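Local structure of chemotaxis signal transduction protein (2QDL) at residues A[48-53]-A[143-148]; A[70-75]-A[118-123]. The protein probably acts as a scaffold in bacterial chemotaxis, coupling the transmembrane receptors to the histidine kinase CheA as other CheW proteins do. One frame throughout, in Å; residues are numbered along the deposited sequence.

Contact 1. Residues A[48-53]-A[143-148]; sequences EFIEGI and FLFEVN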
loop_
_atom_site.group_PDB
_atom_site.type_symbol
_atom_site.label_atom_id
_atom_site.label_comp_id
_atom_site.label_asym_id
_atom_site.label_seq_id
_atom_site.Cartn_x
_atom_site.Cartn_y
_atom_site.Cartn_z
ATOM N N GLU A 48 -5.199 -6.220 15.540
ATOM C CA GLU A 48 -4.509 -4.959 15.776
ATOM C C GLU A 48 -4.113 -4.214 14.496
ATOM O O GLU A 48 -4.120 -2.994 14.478
ATOM C CB GLU A 48 -3.261 -5.195 16.644
ATOM C CG GLU A 48 -3.570 -5.651 18.067
ATOM C CD GLU A 48 -3.888 -7.160 18.196
ATOM O OE1 GLU A 48 -3.909 -7.896 17.158
ATOM O OE2 GLU A 48 -4.119 -7.605 19.360
ATOM N N PHE A 49 -3.757 -4.942 13.439
ATOM C CA PHE A 49 -3.312 -4.311 12.183
ATOM C C PHE A 49 -4.466 -3.675 11.405
ATOM O O PHE A 49 -4.230 -2.868 10.520
ATOM C CB PHE A 49 -2.499 -5.279 11.301
ATOM C CG PHE A 49 -3.312 -6.363 10.680
ATOM C CD1 PHE A 49 -3.334 -7.642 11.238
ATOM C CD2 PHE A 49 -4.052 -6.134 9.528
ATOM C CE1 PHE A 49 -4.093 -8.668 10.657
ATOM C CE2 PHE A 49 -4.816 -7.160 8.955
ATOM C CZ PHE A 49 -4.834 -8.429 9.532
ATOM N N ILE A 50 -5.711 -4.056 11.736
ATOM C CA ILE A 50 -6.894 -3.337 11.258
ATOM C C ILE A 50 -7.151 -2.137 12.157
ATOM O O ILE A 50 -7.793 -2.246 13.211
ATOM C CB ILE A 50 -8.159 -4.203 11.210
ATOM C CG1 ILE A 50 -7.874 -5.578 10.575
ATOM C CG2 ILE A 50 -9.300 -3.436 10.492
ATOM C CD1 ILE A 50 -7.985 -5.593 9.081
ATOM N N GLU A 51 -6.644 -0.984 11.740
ATOM C CA GLU A 51 -6.732 0.202 12.577
ATOM C C GLU A 51 -8.176 0.584 12.829
ATOM O O GLU A 51 -8.505 1.128 13.882
ATOM C CB GLU A 51 -5.992 1.383 11.934
ATOM C CG GLU A 51 -5.800 2.564 12.901
ATOM C CD GLU A 51 -4.949 2.189 14.123
ATOM O OE1 GLU A 51 -4.082 1.295 13.990
ATOM O OE2 GLU A 51 -5.147 2.802 15.199
ATOM N N GLY A 52 -9.033 0.338 11.833
ATOM C CA GLY A 52 -10.423 0.702 11.941
ATOM C C GLY A 52 -11.063 1.022 10.628
ATOM O O GLY A 52 -10.691 0.485 9.592
ATOM N N ILE A 53 -12.034 1.913 10.668
ATOM C CA ILE A 53 -12.722 2.266 9.471
ATOM C C ILE A 53 -12.819 3.763 9.290
ATOM O O ILE A 53 -12.761 4.524 10.250
ATOM C CB ILE A 53 -14.129 1.563 9.378
ATOM C CG1 ILE A 53 -13.963 0.060 9.169
ATOM C CG2 ILE A 53 -14.891 2.061 8.182
ATOM C CD1 ILE A 53 -15.242 -0.712 9.369
ATOM N N PHE A 143 -3.428 -10.204 -0.343
ATOM C CA PHE A 143 -3.651 -10.839 0.951
ATOM C C PHE A 143 -3.540 -9.945 2.190
ATOM O O PHE A 143 -3.490 -10.462 3.317
ATOM C CB PHE A 143 -2.699 -12.025 1.111
ATOM C CG PHE A 143 -2.675 -12.951 -0.095
ATOM C CD1 PHE A 143 -3.814 -13.665 -0.468
ATOM C CD2 PHE A 143 -1.517 -13.074 -0.865
ATOM C CE1 PHE A 143 -3.795 -14.515 -1.589
ATOM C CE2 PHE A 143 -1.478 -13.917 -2.007
ATOM C CZ PHE A 143 -2.620 -14.638 -2.364
ATOM N N LEU A 144 -3.497 -8.628 1.999
ATOM C CA LEU A 144 -3.317 -7.712 3.122
ATOM C C LEU A 144 -4.324 -7.933 4.262
ATOM O O LEU A 144 -3.963 -7.828 5.436
ATOM C CB LEU A 144 -3.285 -6.237 2.678
ATOM C CG LEU A 144 -2.026 -5.801 1.909
ATOM C CD1 LEU A 144 -2.216 -4.341 1.377
ATOM C CD2 LEU A 144 -0.773 -5.938 2.792
ATOM N N PHE A 145 -5.552 -8.304 3.903
ATOM C CA PHE A 145 -6.642 -8.476 4.862
ATOM C C PHE A 145 -6.911 -9.936 5.238
ATOM O O PHE A 145 -7.781 -10.205 6.065
ATOM C CB PHE A 145 -7.946 -7.845 4.310
ATOM C CG PHE A 145 -7.950 -6.351 4.372
ATOM C CD1 PHE A 145 -8.464 -5.691 5.486
ATOM C CD2 PHE A 145 -7.393 -5.597 3.333
ATOM C CE1 PHE A 145 -8.442 -4.311 5.561
ATOM C CE2 PHE A 145 -7.353 -4.220 3.396
ATOM C CZ PHE A 145 -7.884 -3.565 4.502
ATOM N N GLU A 146 -6.192 -10.870 4.624
ATOM C CA GLU A 146 -6.461 -12.282 4.837
ATOM C C GLU A 146 -5.817 -12.811 6.117
ATOM O O GLU A 146 -4.597 -12.953 6.200
ATOM C CB GLU A 146 -6.081 -13.137 3.617
ATOM C CG GLU A 146 -7.069 -14.311 3.416
ATOM C CD GLU A 146 -6.636 -15.301 2.355
ATOM O OE1 GLU A 146 -6.443 -14.891 1.188
ATOM O OE2 GLU A 146 -6.500 -16.504 2.683
ATOM N N VAL A 147 -6.675 -13.084 7.099
ATOM C CA VAL A 147 -6.311 -13.602 8.416
ATOM C C VAL A 147 -6.638 -15.096 8.454
ATOM O O VAL A 147 -7.816 -15.483 8.395
ATOM C CB VAL A 147 -7.126 -12.898 9.534
ATOM C CG1 VAL A 147 -6.755 -13.437 10.897
ATOM C CG2 VAL A 147 -6.933 -11.392 9.486
ATOM N N ASN A 148 -5.602 -15.936 8.559
ATOM C CA ASN A 148 -5.774 -17.395 8.376
ATOM C C ASN A 148 -6.433 -17.553 6.983
ATOM O O ASN A 148 -5.984 -16.926 6.012
ATOM C CB ASN A 148 -6.654 -17.996 9.501
#
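A type I beta turn carrying Leu144 and Phe145 is met by Phe49 and Ile50 at the start of strand 50-56 in the CheW-like barrel fold; two apolar side-chain pairs and one approach of the Phe49 ring to a backbone carbonyl join them. The turn is closed by the hydrogen bond from Glu146 N to Phe143 O. Phe49 reaches across with the far end of its ring: CZ lies 3.6 Å from Val147 CG2, which sits at the ring edge, near its plane. On the same ring, CE2 comes within 3.7 Å of Leu144 O. The CG of Phe49 stands between backbone N and carbonyl carbon (chi1 71°), which swings the ring alongside Val147, the two side chains running past each other in opposite directions. Deeper in, Ile50 brings only its terminal methyl, CD1, to Phe145, 3.6 Å from CD1 of that ring and 3.8 Å from CE1; the two side chains cross at about a right angle. Leu144 O and Glu146 O accept hydrogen bonds from Arg69, which also makes a cation-pi contact with Phe49. No hydrogen bond passes directly between 48-53 and 143-148: their direct contact is mostly carbon on carbon, while Arg69 supplies a polar bridge.

Contact 2. Residues A[70-75]-A[118-123]; sequences FGIGKR and TTIDTA
The Phe70 ring carries the CD1 methyl of Ile120 on one face and meets CD1 of Ile72 at its edge, in plane. The methyl sits almost exactly over the middle of the ring, 3.6 Å from the centroid and 5° off the normal, a CH-pi contact that places it at nearly equal distances from all six ring carbons. Nearer the backbone, CG2 of Ile120 packs 3.7 Å from Phe70 CB, so the two branches of the isoleucine follow the aromatic side chain from its root outward. With CG1 of Ile120 held between the backbone N and the carbonyl carbon (chi1 67°), CD1 is carried over the ring while CG2 remains beside Phe70 CB. Ile72 adds a looser touch, its CD1 4.5 Å from Ile120 CG2. Phe70 ends the short helix 66-70, and Gly71 leaves it with positive phi. In the CheW-like beta-barrel fold the contact packs the loop after this helix against the loop leading to strand 125-131, with Tyr24 of strand 22-27 touching both isoleucines and Ile139 of strand 134-139 touching Phe70. The Phe124 ring meets that of Phe70 with the planes at about 40°. Each loop is braced locally: Lys74 NZ donates to Ile72 O at 2.7 Å, tilted from the carbonyl plane. In the other loop, Asp121 OD1 accepts from Ala123 N at 3.0 Å in an Asx turn, on the anti side and out of the carboxylate plane.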
loop_
_atom_site.group_PDB
_atom_site.type_symbol
_atom_site.label_atom_id
_atom_site.label_comp_id
_atom_site.label_asym_id
_atom_site.label_seq_id
_atom_site.Cartn_x
_atom_site.Cartn_y
_atom_site.Cartn_z
ATOM N N PHE A 70 3.077 -5.658 8.649
ATOM C CA PHE A 70 4.406 -6.122 8.243
ATOM C C PHE A 70 5.396 -6.353 9.410
ATOM O O PHE A 70 6.361 -7.068 9.257
ATOM C CB PHE A 70 5.032 -5.139 7.233
ATOM C CG PHE A 70 4.212 -4.901 5.993
ATOM C CD1 PHE A 70 3.259 -5.824 5.564
ATOM C CD2 PHE A 70 4.398 -3.740 5.246
ATOM C CE1 PHE A 70 2.531 -5.596 4.436
ATOM C CE2 PHE A 70 3.650 -3.508 4.108
ATOM C CZ PHE A 70 2.722 -4.456 3.686
ATOM N N GLY A 71 5.159 -5.711 10.552
ATOM C CA GLY A 71 6.062 -5.760 11.713
ATOM C C GLY A 71 7.179 -4.737 11.630
ATOM O O GLY A 71 8.299 -4.998 12.027
ATOM N N ILE A 72 6.862 -3.565 11.109
ATOM C CA ILE A 72 7.820 -2.459 10.989
ATOM C C ILE A 72 7.757 -1.624 12.263
ATOM O O ILE A 72 6.697 -1.549 12.910
ATOM C CB ILE A 72 7.532 -1.585 9.696
ATOM C CG1 ILE A 72 7.699 -2.453 8.420
ATOM C CG2 ILE A 72 8.432 -0.319 9.650
ATOM C CD1 ILE A 72 7.207 -1.786 7.150
ATOM N N GLY A 73 8.880 -1.014 12.641
ATOM C CA GLY A 73 8.900 -0.094 13.771
ATOM C C GLY A 73 7.808 0.955 13.674
ATOM O O GLY A 73 7.553 1.519 12.592
ATOM N N LYS A 74 7.170 1.243 14.813
ATOM C CA LYS A 74 6.022 2.162 14.827
ATOM C C LYS A 74 6.463 3.605 14.942
ATOM O O LYS A 74 6.090 4.303 15.888
ATOM C CB LYS A 74 5.023 1.788 15.939
ATOM C CG LYS A 74 4.559 0.303 15.917
ATOM C CD LYS A 74 4.107 -0.149 14.518
ATOM C CE LYS A 74 3.728 -1.627 14.486
ATOM N NZ LYS A 74 4.871 -2.570 14.648
ATOM N N ARG A 75 7.268 4.053 13.968
ATOM C CA ARG A 75 7.737 5.454 13.936
ATOM C C ARG A 75 7.448 6.034 12.555
ATOM O O ARG A 75 7.324 5.294 11.596
ATOM C CB ARG A 75 9.249 5.541 14.204
ATOM C CG ARG A 75 9.734 4.619 15.318
ATOM C CD ARG A 75 11.240 4.633 15.488
ATOM N NE ARG A 75 11.924 3.893 14.432
ATOM C CZ ARG A 75 12.055 2.567 14.395
ATOM N NH1 ARG A 75 11.530 1.810 15.341
ATOM N NH2 ARG A 75 12.723 1.991 13.404
ATOM N N THR A 118 12.782 -11.686 2.791
ATOM C CA THR A 118 13.237 -10.308 2.541
ATOM C C THR A 118 12.778 -9.362 3.653
ATOM O O THR A 118 12.481 -9.812 4.762
ATOM C CB THR A 118 12.842 -9.807 1.086
ATOM O OG1 THR A 118 13.330 -8.471 0.887
ATOM C CG2 THR A 118 11.333 -9.848 0.837
ATOM N N THR A 119 12.733 -8.058 3.376
ATOM C CA THR A 119 12.330 -7.063 4.375
ATOM C C THR A 119 10.993 -7.393 5.058
ATOM O O THR A 119 10.871 -7.296 6.275
ATOM C CB THR A 119 12.238 -5.661 3.730
ATOM O OG1 THR A 119 13.432 -5.420 2.989
ATOM C CG2 THR A 119 12.113 -4.618 4.783
ATOM N N ILE A 120 9.984 -7.756 4.263
ATOM C CA ILE A 120 8.667 -8.137 4.786
ATOM C C ILE A 120 8.305 -9.479 4.175
ATOM O O ILE A 120 8.918 -9.881 3.191
ATOM C CB ILE A 120 7.585 -7.038 4.549
ATOM C CG1 ILE A 120 7.290 -6.868 3.054
ATOM C CG2 ILE A 120 8.038 -5.702 5.202
ATOM C CD1 ILE A 120 6.061 -6.053 2.695
ATOM N N ASP A 121 7.345 -10.187 4.779
ATOM C CA ASP A 121 6.805 -11.438 4.215
ATOM C C ASP A 121 6.593 -11.281 2.716
ATOM O O ASP A 121 5.909 -10.359 2.289
ATOM C CB ASP A 121 5.473 -11.764 4.889
ATOM C CG ASP A 121 5.086 -13.230 4.785
ATOM O OD1 ASP A 121 5.149 -13.806 3.691
ATOM O OD2 ASP A 121 4.649 -13.802 5.797
ATOM N N THR A 122 7.154 -12.190 1.926
ATOM C CA THR A 122 6.925 -12.196 0.488
ATOM C C THR A 122 5.436 -12.288 0.085
ATOM O O THR A 122 5.089 -11.920 -1.015
ATOM C CB THR A 122 7.709 -13.328 -0.193
ATOM O OG1 THR A 122 7.279 -14.589 0.357
ATOM C CG2 THR A 122 9.211 -13.129 0.024
ATOM N N ALA A 123 4.567 -12.748 0.983
ATOM C CA ALA A 123 3.120 -12.765 0.720
ATOM C C ALA A 123 2.593 -11.368 0.414
ATOM O O ALA A 123 1.519 -11.201 -0.171
ATOM C CB ALA A 123 2.360 -13.386 1.892
#

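After strands 12-19, 22-27 and 33-36 the chain reaches 48-53 at the start of strand 50-56, returns along strand 59-65 and enters helix 66-70, whose last residue opens contact 2. It then passes through strands 82-88 and 91-106 before 118-123 closes that smaller loop. Strands 125-131 and 134-139 follow, and only then does 143-148 close contact 1, so contact 2 lies wholly within the longer loop. The centres are about 14 Å apart, yet the contacts touch directly: Leu144 CD2 packs 3.7 Å from Phe70 CE1, and Phe143 CD2 lies 3.6 Å from Ala123 O. Helix 66-70 links them: its last residue, Phe70, belongs to contact 2 and touches Leu144 of contact 1.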